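Local coordinates for flavodoxin (Lactobacillus reuteri, PDB 5VEG), which binds flavin mononucleotide and probably serves as a low-potential electron donor to redox enzymes, being associated with a propanediol-utilization bacterial microcompartment, at residues E45-I50 / E163-F168; A33-A38 / D53-L58; Y88-M93 / K122-Y127. All blocks are in the same frame, centred on the assembly; numbering follows the deposited sequence.

Contact 1: E45-I50 / E163-F168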
loop_
_atom_site.group_PDB
_atom_site.type_symbol
_atom_site.label_atom_id
_atom_site.label_comp_id
_atom_site.label_asym_id
_atom_site.label_seq_id
_atom_site.Cartn_x
_atom_site.Cartn_y
_atom_site.Cartn_z
ATOM N N GLU A 45 0.129 -2.036 9.914
ATOM C CA GLU A 45 -0.125 -3.464 9.773
ATOM C C GLU A 45 -1.612 -3.755 9.900
ATOM O O GLU A 45 -2.152 -4.606 9.182
ATOM C CB GLU A 45 0.673 -4.250 10.813
ATOM C CG GLU A 45 0.339 -5.717 10.811
ATOM C CD GLU A 45 1.184 -6.526 11.774
ATOM O OE1 GLU A 45 2.143 -5.969 12.361
ATOM O OE2 GLU A 45 0.885 -7.734 11.916
ATOM N N GLU A 46 -2.291 -3.045 10.806
ATOM C CA GLU A 46 -3.748 -3.111 10.863
ATOM C C GLU A 46 -4.369 -2.718 9.526
ATOM O O GLU A 46 -5.273 -3.404 9.029
ATOM C CB GLU A 46 -4.260 -2.206 11.993
ATOM C CG GLU A 46 -5.690 -2.431 12.409
ATOM C CD GLU A 46 -6.055 -1.633 13.669
ATOM O OE1 GLU A 46 -5.138 -1.086 14.330
ATOM O OE2 GLU A 46 -7.257 -1.556 14.003
ATOM N N VAL A 47 -3.884 -1.631 8.915
ATOM C CA VAL A 47 -4.411 -1.208 7.613
ATOM C C VAL A 47 -4.187 -2.300 6.572
ATOM O O VAL A 47 -5.095 -2.657 5.812
ATOM C CB VAL A 47 -3.767 0.116 7.171
ATOM C CG1 VAL A 47 -4.125 0.444 5.690
ATOM C CG2 VAL A 47 -4.169 1.273 8.130
ATOM N N ALA A 48 -2.966 -2.836 6.519
ATOM C CA ALA A 48 -2.681 -3.933 5.595
ATOM C C ALA A 48 -3.598 -5.133 5.853
ATOM O O ALA A 48 -4.115 -5.742 4.908
ATOM C CB ALA A 48 -1.206 -4.326 5.709
ATOM N N ASN A 49 -3.819 -5.478 7.127
ATOM C CA ASN A 49 -4.719 -6.584 7.462
ATOM C C ASN A 49 -6.118 -6.355 6.905
ATOM O O ASN A 49 -6.741 -7.276 6.366
ATOM C CB ASN A 49 -4.804 -6.769 8.981
ATOM C CG ASN A 49 -3.535 -7.338 9.605
ATOM O OD1 ASN A 49 -2.613 -7.792 8.918
ATOM N ND2 ASN A 49 -3.490 -7.316 10.933
ATOM N N ILE A 50 -6.645 -5.137 7.055
ATOM C CA ILE A 50 -7.979 -4.846 6.540
ATOM C C ILE A 50 -8.009 -4.985 5.026
ATOM O O ILE A 50 -8.978 -5.497 4.459
ATOM C CB ILE A 50 -8.429 -3.442 6.989
ATOM C CG1 ILE A 50 -8.559 -3.404 8.520
ATOM C CG2 ILE A 50 -9.732 -3.049 6.298
ATOM C CD1 ILE A 50 -8.582 -1.977 9.133
ATOM N N GLU A 163 -14.563 1.198 5.688
ATOM C CA GLU A 163 -15.347 1.250 4.463
ATOM C C GLU A 163 -14.505 1.786 3.311
ATOM O O GLU A 163 -14.564 1.259 2.201
ATOM C CB GLU A 163 -16.611 2.088 4.665
ATOM C CG GLU A 163 -17.745 1.286 5.308
ATOM C CD GLU A 163 -18.817 2.137 5.991
ATOM O OE1 GLU A 163 -18.857 3.369 5.770
ATOM O OE2 GLU A 163 -19.626 1.570 6.759
ATOM N N ARG A 164 -13.684 2.811 3.563
ATOM C CA ARG A 164 -12.813 3.342 2.514
ATOM C C ARG A 164 -11.805 2.299 2.034
ATOM O O ARG A 164 -11.529 2.211 0.833
ATOM C CB ARG A 164 -12.090 4.596 3.004
ATOM C CG ARG A 164 -13.038 5.738 3.302
ATOM C CD ARG A 164 -12.422 7.077 3.010
ATOM N NE ARG A 164 -13.395 8.169 3.111
ATOM C CZ ARG A 164 -14.057 8.702 2.085
ATOM N NH1 ARG A 164 -13.852 8.262 0.844
ATOM N NH2 ARG A 164 -14.916 9.704 2.294
ATOM N N LEU A 165 -11.246 1.502 2.950
ATOM C CA LEU A 165 -10.324 0.444 2.542
ATOM C C LEU A 165 -11.033 -0.683 1.791
ATOM O O LEU A 165 -10.399 -1.387 1.000
ATOM C CB LEU A 165 -9.583 -0.111 3.758
ATOM C CG LEU A 165 -8.570 0.856 4.401
ATOM C CD1 LEU A 165 -8.062 0.285 5.720
ATOM C CD2 LEU A 165 -7.403 1.177 3.465
ATOM N N ASN A 166 -12.334 -0.859 2.004
ATOM C CA ASN A 166 -13.074 -1.837 1.214
ATOM C C ASN A 166 -13.295 -1.349 -0.209
ATOM O O ASN A 166 -13.144 -2.120 -1.162
ATOM C CB ASN A 166 -14.411 -2.146 1.881
ATOM C CG ASN A 166 -14.337 -3.344 2.778
ATOM O OD1 ASN A 166 -14.081 -3.221 3.979
ATOM N ND2 ASN A 166 -14.547 -4.528 2.202
ATOM N N LYS A 167 -13.685 -0.083 -0.381
ATOM C CA LYS A 167 -13.793 0.461 -1.732
ATOM C C LYS A 167 -12.443 0.439 -2.439
ATOM O O LYS A 167 -12.362 0.123 -3.634
ATOM C CB LYS A 167 -14.363 1.879 -1.684
ATOM C CG LYS A 167 -15.821 1.917 -1.214
ATOM C CD LYS A 167 -16.298 3.326 -0.845
ATOM C CE LYS A 167 -17.825 3.376 -0.692
ATOM N NZ LYS A 167 -18.319 4.683 -0.171
ATOM N N PHE A 168 -11.379 0.805 -1.717
ATOM C CA PHE A 168 -10.008 0.646 -2.193
ATOM C C PHE A 168 -9.791 -0.750 -2.778
ATOM O O PHE A 168 -9.431 -0.890 -3.950
ATOM C CB PHE A 168 -9.073 0.936 -1.017
ATOM C CG PHE A 168 -7.599 0.803 -1.306
ATOM C CD1 PHE A 168 -6.910 1.800 -1.990
ATOM C CD2 PHE A 168 -6.886 -0.265 -0.786
ATOM C CE1 PHE A 168 -5.553 1.701 -2.206
ATOM C CE2 PHE A 168 -5.510 -0.382 -0.991
ATOM C CZ PHE A 168 -4.839 0.606 -1.694
#

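Contact 2: A33-A38 / D53-L58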
loop_
_atom_site.group_PDB
_atom_site.type_symbol
_atom_site.label_atom_id
_atom_site.label_comp_id
_atom_site.label_asym_id
_atom_site.label_seq_id
_atom_site.Cartn_x
_atom_site.Cartn_y
_atom_site.Cartn_z
ATOM N N ALA A 33 -2.535 -10.994 -5.160
ATOM C CA ALA A 33 -2.156 -9.700 -4.621
ATOM C C ALA A 33 -1.055 -9.899 -3.595
ATOM O O ALA A 33 -1.002 -10.918 -2.903
ATOM C CB ALA A 33 -3.337 -8.969 -3.972
ATOM N N HIS A 34 -0.167 -8.920 -3.516
ATOM C CA HIS A 34 0.837 -8.860 -2.467
ATOM C C HIS A 34 0.686 -7.525 -1.748
ATOM O O HIS A 34 0.755 -6.469 -2.383
ATOM C CB HIS A 34 2.242 -9.034 -3.050
ATOM C CG HIS A 34 3.256 -9.490 -2.047
ATOM N ND1 HIS A 34 4.261 -10.386 -2.351
ATOM C CD2 HIS A 34 3.425 -9.161 -0.746
ATOM C CE1 HIS A 34 5.007 -10.588 -1.279
ATOM N NE2 HIS A 34 4.519 -9.858 -0.290
ATOM N N VAL A 35 0.446 -7.577 -0.435
ATOM C CA VAL A 35 0.351 -6.386 0.413
ATOM C C VAL A 35 1.583 -6.342 1.299
ATOM O O VAL A 35 1.810 -7.255 2.103
ATOM C CB VAL A 35 -0.931 -6.381 1.265
ATOM C CG1 VAL A 35 -0.945 -5.182 2.195
ATOM C CG2 VAL A 35 -2.166 -6.377 0.377
ATOM N N VAL A 36 2.386 -5.297 1.163
ATOM C CA VAL A 36 3.492 -5.097 2.087
ATOM C C VAL A 36 3.153 -3.931 3.004
ATOM O O VAL A 36 2.471 -2.976 2.613
ATOM C CB VAL A 36 4.846 -4.869 1.382
ATOM C CG1 VAL A 36 5.222 -6.105 0.530
ATOM C CG2 VAL A 36 4.812 -3.616 0.537
ATOM N N TYR A 37 3.634 -4.011 4.240
ATOM C CA TYR A 37 3.408 -2.935 5.196
ATOM C C TYR A 37 4.716 -2.561 5.866
ATOM O O TYR A 37 5.641 -3.377 5.978
ATOM C CB TYR A 37 2.356 -3.307 6.268
ATOM C CG TYR A 37 2.733 -4.509 7.119
ATOM C CD1 TYR A 37 3.478 -4.361 8.290
ATOM C CD2 TYR A 37 2.343 -5.793 6.744
ATOM C CE1 TYR A 37 3.833 -5.464 9.052
ATOM C CE2 TYR A 37 2.687 -6.893 7.501
ATOM C CZ TYR A 37 3.431 -6.726 8.644
ATOM O OH TYR A 37 3.760 -7.828 9.388
ATOM N N ALA A 38 4.788 -1.308 6.302
ATOM C CA ALA A 38 5.828 -0.858 7.215
ATOM C C ALA A 38 5.145 -0.338 8.466
ATOM O O ALA A 38 4.133 0.363 8.375
ATOM C CB ALA A 38 6.707 0.223 6.594
ATOM N N ASP A 53 -7.909 -8.691 4.102
ATOM C CA ASP A 53 -9.220 -9.283 4.331
ATOM C C ASP A 53 -10.186 -8.927 3.206
ATOM O O ASP A 53 -10.865 -9.804 2.664
ATOM C CB ASP A 53 -9.780 -8.826 5.683
ATOM C CG ASP A 53 -9.078 -9.482 6.865
ATOM O OD1 ASP A 53 -8.427 -10.537 6.669
ATOM O OD2 ASP A 53 -9.180 -8.938 7.992
ATOM N N SER A 54 -10.271 -7.639 2.846
ATOM C CA SER A 54 -11.208 -7.234 1.799
ATOM C C SER A 54 -10.852 -7.861 0.451
ATOM O O SER A 54 -11.745 -8.236 -0.320
ATOM C CB SER A 54 -11.255 -5.710 1.671
ATOM O OG SER A 54 -11.389 -5.091 2.940
ATOM N N LEU A 55 -9.557 -7.967 0.137
ATOM C CA LEU A 55 -9.169 -8.621 -1.108
ATOM C C LEU A 55 -9.516 -10.106 -1.071
ATOM O O LEU A 55 -10.099 -10.633 -2.026
ATOM C CB LEU A 55 -7.677 -8.401 -1.381
ATOM C CG LEU A 55 -7.284 -6.954 -1.752
ATOM C CD1 LEU A 55 -5.772 -6.801 -1.782
ATOM C CD2 LEU A 55 -7.870 -6.515 -3.089
ATOM N N THR A 56 -9.203 -10.787 0.038
ATOM C CA THR A 56 -9.569 -12.195 0.167
ATOM C C THR A 56 -11.072 -12.390 -0.005
ATOM O O THR A 56 -11.512 -13.327 -0.680
ATOM C CB THR A 56 -9.118 -12.748 1.519
ATOM O OG1 THR A 56 -7.688 -12.720 1.605
ATOM C CG2 THR A 56 -9.589 -14.186 1.686
ATOM N N ASN A 57 -11.878 -11.506 0.582
ATOM C CA ASN A 57 -13.320 -11.631 0.420
ATOM C C ASN A 57 -13.796 -11.251 -0.974
ATOM O O ASN A 57 -14.977 -11.453 -1.276
ATOM C CB ASN A 57 -14.034 -10.794 1.476
ATOM C CG ASN A 57 -13.859 -11.360 2.869
ATOM O OD1 ASN A 57 -13.035 -12.251 3.085
ATOM N ND2 ASN A 57 -14.614 -10.837 3.825
ATOM N N LEU A 58 -12.924 -10.714 -1.826
ATOM C CA LEU A 58 -13.232 -10.541 -3.238
ATOM C C LEU A 58 -12.586 -11.626 -4.097
ATOM O O LEU A 58 -12.379 -11.410 -5.295
ATOM C CB LEU A 58 -12.794 -9.155 -3.721
ATOM C CG LEU A 58 -13.539 -7.933 -3.168
ATOM C CD1 LEU A 58 -12.764 -6.668 -3.466
ATOM C CD2 LEU A 58 -14.941 -7.834 -3.748
#

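Contact 3: Y88-M93 / K122-Y127. With FMN (flavin mononucleotide), chain D.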
loop_
_atom_site.group_PDB
_atom_site.type_symbol
_atom_site.label_atom_id
_atom_site.label_comp_id
_atom_site.label_asym_id
_atom_site.label_seq_id
_atom_site.Cartn_x
_atom_site.Cartn_y
_atom_site.Cartn_z
ATOM N N TYR A 88 7.087 9.433 9.182
ATOM C CA TYR A 88 7.763 9.748 10.437
ATOM C C TYR A 88 8.465 11.095 10.330
ATOM O O TYR A 88 8.568 11.677 9.249
ATOM C CB TYR A 88 8.776 8.659 10.809
ATOM C CG TYR A 88 8.770 8.298 12.278
ATOM C CD1 TYR A 88 7.602 7.895 12.905
ATOM C CD2 TYR A 88 9.936 8.349 13.030
ATOM C CE1 TYR A 88 7.592 7.560 14.242
ATOM C CE2 TYR A 88 9.943 8.009 14.369
ATOM C CZ TYR A 88 8.769 7.615 14.971
ATOM O OH TYR A 88 8.763 7.275 16.303
ATOM N N ASP A 89 8.921 11.592 11.479
ATOM C CA ASP A 89 9.826 12.743 11.583
ATOM C C ASP A 89 9.578 13.792 10.505
ATOM O O ASP A 89 10.459 14.141 9.721
ATOM C CB ASP A 89 11.282 12.291 11.533
ATOM C CG ASP A 89 11.759 11.743 12.846
ATOM O OD1 ASP A 89 11.885 12.530 13.808
ATOM O OD2 ASP A 89 12.030 10.531 12.904
ATOM N N GLU A 90 8.341 14.277 10.460
ATOM C CA GLU A 90 7.971 15.374 9.573
ATOM C C GLU A 90 8.217 15.011 8.102
ATOM O O GLU A 90 9.017 15.630 7.401
ATOM C CB GLU A 90 8.712 16.657 9.970
ATOM C CG GLU A 90 8.508 17.073 11.436
ATOM C CD GLU A 90 9.373 16.281 12.424
ATOM O OE1 GLU A 90 10.615 16.459 12.422
ATOM O OE2 GLU A 90 8.812 15.472 13.199
ATOM N N GLY A 91 7.496 13.995 7.639
ATOM C CA GLY A 91 7.495 13.635 6.232
ATOM C C GLY A 91 8.464 12.540 5.831
ATOM O O GLY A 91 8.550 12.220 4.642
ATOM N N ALA A 92 9.179 11.944 6.780
ATOM C CA ALA A 92 10.212 10.972 6.450
ATOM C C ALA A 92 9.594 9.638 6.042
ATOM O O ALA A 92 8.585 9.202 6.603
ATOM C CB ALA A 92 11.152 10.773 7.641
ATOM N N MET A 93 10.211 8.998 5.053
ATOM C CA MET A 93 9.871 7.627 4.694
ATOM C C MET A 93 10.350 6.655 5.774
ATOM O O MET A 93 11.338 6.919 6.459
ATOM C CB MET A 93 10.540 7.249 3.378
ATOM C CG MET A 93 10.268 8.201 2.266
ATOM S SD MET A 93 8.990 7.474 1.262
ATOM C CE MET A 93 9.699 5.877 0.914
ATOM N N LYS A 122 -2.819 13.523 11.311
ATOM C CA LYS A 122 -3.183 14.804 10.704
ATOM C C LYS A 122 -2.553 16.003 11.406
ATOM O O LYS A 122 -2.443 17.068 10.791
ATOM C CB LYS A 122 -4.708 14.962 10.675
ATOM C CG LYS A 122 -5.354 13.995 9.686
ATOM C CD LYS A 122 -6.857 14.204 9.486
ATOM C CE LYS A 122 -7.403 13.157 8.503
ATOM N NZ LYS A 122 -8.878 13.270 8.283
ATOM N N PHE A 123 -2.086 15.852 12.651
ATOM C CA PHE A 123 -1.425 16.981 13.319
ATOM C C PHE A 123 -0.191 17.460 12.553
ATOM O O PHE A 123 0.206 18.627 12.684
ATOM C CB PHE A 123 -1.050 16.601 14.767
ATOM C CG PHE A 123 -0.028 17.532 15.421
ATOM C CD1 PHE A 123 -0.411 18.769 15.945
ATOM C CD2 PHE A 123 1.310 17.150 15.539
ATOM C CE1 PHE A 123 0.529 19.615 16.554
ATOM C CE2 PHE A 123 2.253 17.985 16.148
ATOM C CZ PHE A 123 1.861 19.222 16.656
ATOM N N TYR A 124 0.415 16.599 11.729
ATOM C CA TYR A 124 1.592 17.010 10.967
ATOM C C TYR A 124 1.227 17.743 9.678
ATOM O O TYR A 124 2.108 17.984 8.846
ATOM C CB TYR A 124 2.495 15.792 10.679
ATOM C CG TYR A 124 3.066 15.227 11.955
ATOM C CD1 TYR A 124 4.279 15.686 12.458
ATOM C CD2 TYR A 124 2.349 14.305 12.714
ATOM C CE1 TYR A 124 4.794 15.205 13.658
ATOM C CE2 TYR A 124 2.856 13.820 13.911
ATOM C CZ TYR A 124 4.073 14.282 14.378
ATOM O OH TYR A 124 4.581 13.794 15.559
ATOM N N GLY A 125 -0.038 18.105 9.502
ATOM C CA GLY A 125 -0.401 19.066 8.470
ATOM C C GLY A 125 -0.029 18.601 7.081
ATOM O O GLY A 125 -0.435 17.526 6.629
ATOM N N GLU A 126 0.765 19.410 6.382
ATOM C CA GLU A 126 1.123 19.073 5.011
ATOM C C GLU A 126 2.087 17.910 4.936
ATOM O O GLU A 126 2.407 17.468 3.832
ATOM C CB GLU A 126 1.706 20.295 4.298
ATOM C CG GLU A 126 0.788 21.530 4.391
ATOM C CD GLU A 126 0.614 22.275 3.072
ATOM O OE1 GLU A 126 0.315 21.633 2.036
ATOM O OE2 GLU A 126 0.751 23.517 3.084
ATOM N N TYR A 127 2.536 17.391 6.072
ATOM C CA TYR A 127 3.321 16.167 6.120
ATOM C C TYR A 127 2.469 14.944 6.439
ATOM O O TYR A 127 3.019 13.864 6.691
ATOM C CB TYR A 127 4.454 16.316 7.140
ATOM C CG TYR A 127 5.501 17.297 6.658
ATOM C CD1 TYR A 127 6.131 17.116 5.429
ATOM C CD2 TYR A 127 5.827 18.419 7.404
ATOM C CE1 TYR A 127 7.074 18.016 4.967
ATOM C CE2 TYR A 127 6.772 19.325 6.955
ATOM C CZ TYR A 127 7.392 19.117 5.737
ATOM O OH TYR A 127 8.322 20.019 5.292
HETATM N N1 FMN D . 2.487 11.048 10.666
HETATM C C2 FMN D . 2.364 11.734 9.474
HETATM O O2 FMN D . 1.377 11.547 8.768
HETATM N N3 FMN D . 3.331 12.635 9.084
HETATM C C4 FMN D . 4.435 12.864 9.880
HETATM O O4 FMN D . 5.282 13.666 9.504
HETATM C C4A FMN D . 4.571 12.182 11.091
HETATM N N5 FMN D . 5.668 12.390 11.908
HETATM C C5A FMN D . 5.764 11.684 13.102
HETATM C C6 FMN D . 6.857 11.875 13.954
HETATM C C7 FMN D . 6.949 11.163 15.156
HETATM C C7M FMN D . 8.120 11.364 16.079
HETATM C C8 FMN D . 5.945 10.271 15.515
HETATM C C8M FMN D . 6.044 9.512 16.810
HETATM C C9 FMN D . 4.851 10.079 14.677
HETATM C C9A FMN D . 4.775 10.777 13.472
HETATM N N10 FMN D . 3.691 10.565 12.649
HETATM C C10 FMN D . 3.584 11.274 11.473
HETATM C "C1'" FMN D . 2.602 9.634 13.092
HETATM C "C2'" FMN D . 2.666 8.183 12.634
HETATM O "O2'" FMN D . 2.736 8.158 11.232
HETATM C "C3'" FMN D . 1.334 7.595 13.066
HETATM O "O3'" FMN D . 1.248 7.493 14.475
HETATM C "C4'" FMN D . 1.073 6.231 12.462
HETATM O "O4'" FMN D . -0.218 5.824 12.840
HETATM C "C5'" FMN D . 2.062 5.209 12.998
HETATM O "O5'" FMN D . 1.866 4.031 12.245
HETATM P P FMN D . 2.409 2.612 12.781
HETATM O O1P FMN D . 1.653 2.271 14.047
HETATM O O2P FMN D . 2.090 1.592 11.702
HETATM O O3P FMN D . 3.872 2.697 13.098
#

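Contact 1: E45-I50 / E163-F168
Leu165 reaches out of helix 159-176 and sets its forked end against Val47 and Ile50, which stand one turn apart on helix 43-56. Its CD1 methyl makes the closest approaches, 3.8 Å to Ile50 CG2 and 3.9 Å to Val47 CG1, while the second methyl of the fork, Leu165 CD2, lies 4.0 Å from the same Val47 CG1. Nearer the helix, Leu165 CB meets Ile50 CG2 at 3.9 Å, so one leucine is touched from its root to both branches. The leucine side chain runs roughly at right angles to each of its two partners. In Val47 the branch CG1 is trans to the backbone N (chi1 170°), which brings this methyl, and not CG2, up to the leucine. The contact joins the first and last helices of the flavodoxin fold, lying side by side on one face of the parallel sheet: Val47 also rests on Ile153 and Leu165 on Val151, both in strand 145-154, which closes off the buried side. Away from the sheet the contact opens toward solvent: Ile50, though pressed on Leu165, is partly exposed and shares Pro157 of a loop with Glu46. Asn166, also partly exposed, turns its side chain to Ser54 farther along helix 43-56. Glu163 and Lys167, on the same helix as Leu165, are exposed and take no part, and no hydrogen bond or salt bridge ties the two segments together.

Contact 2: A33-A38 / D53-L58
Leu55 and Ala33 meet by van der Waals contact alone, methyl to methyl, with Leu55 CD1 3.9 Å from Ala33 CB. The same Leu55 CD1 comes within 4.2 Å of Val35 CG2, so a single leucine branch is shared by two residues of strand 31-38 that point to the same side of the sheet. Leu55 CG lies opposite its carbonyl carbon (chi1 -70°), and from there CD1 extends to the strand. All three residues are buried; further apolar cover comes from Val62 of strand 60-66 and Ala169 of helix 159-176, both touched by Leu55, and from Ala48 and Cys52, which meet Val35.

No hydrogen bond crosses the interface; the strand bonds to its neighbours in the sheet and the helix within itself. Ala33 and Val35 bond through their backbones to strand 60-66. His34 bonds through its backbone to strand 80-85, and its side chain, on the other face, through NE2 to Ser65 OG. In the helix, Ser54 OG is bonded to Ile50 O.

A helix packed through aliphatic side chains on the strand that precedes it is typical of the beta-alpha-beta crossover, here strand 31-38, helix 43-56 and strand 60-66, the opening unit of the flavodoxin fold.

Contact 3: Y88-M93 / K122-Y127
Glu90 places its backbone carbonyl, not its side chain, over the Tyr127 ring: Glu90 O sits 3.8 Å above the ring plane, over its centre. Gly91 follows close by, its CA 3.8 Å from Tyr127 CD1; a beta carbon there would collide with that ring, and the positive phi (95°) would also press it against the preceding carbonyl oxygen. Gly91 and Ala92 together stand across from Tyr88 as a G1 beta bulge, closed by the bonds Tyr88 N to Ala92 O and Ala92 N to Tyr88 O.

Between the two loops lies the flavin. Gly91 N donates to FMN O4 at 2.9 Å, though bent, while FMN N3 gives Tyr127 O an almost straight bond of 2.7 Å, so backbone atoms from both segments read the pyrimidine edge. Tyr124 and Tyr88 flank the isoalloxazine from opposite sides. FMN N5 lies 3.3 Å above the Tyr124 ring, over its centre, whereas Tyr88 meets the dimethylbenzene end off-centre, with CE1 3.4 Å from FMN C8. Phe123 CD2 backs the other face of Tyr124, and Glu90 OE2 approaches Tyr124 CE1 obliquely at 4.1 Å. A serine replacing Tyr124 would probably leave that face of the flavin around N5 without its aromatic cover and Phe123 without the ring it packs on.

Both segments lie in connections that follow a strand: 88-93 links strand 80-85 to helix 98-105, with Met93 touching side chains of helices 98-105 and 130-141, and 122-127, wound largely as a 3-10 turn, leads from strand 113-120 toward helix 130-141.

Contacts 1 and 2 are neighbours, their centres 8 Å apart, and share helix 43-56: contact 2 joins it to strand 31-38 of the sheet, contact 1 to helix 159-176 beside it. Their segments alternate along the chain, so the start of the fold is tied to its last helix on one face of the five-stranded parallel sheet. Contact 3 lies apart, its centre about 21 Å from that of contact 1 and about 25 Å from that of contact 2, across the chain's centre from the latter. In sequence it follows contact 2 and falls between the segments of contact 1. The buried helix-and-sheet packing is thus separate from the surface loops that hold the flavin ring.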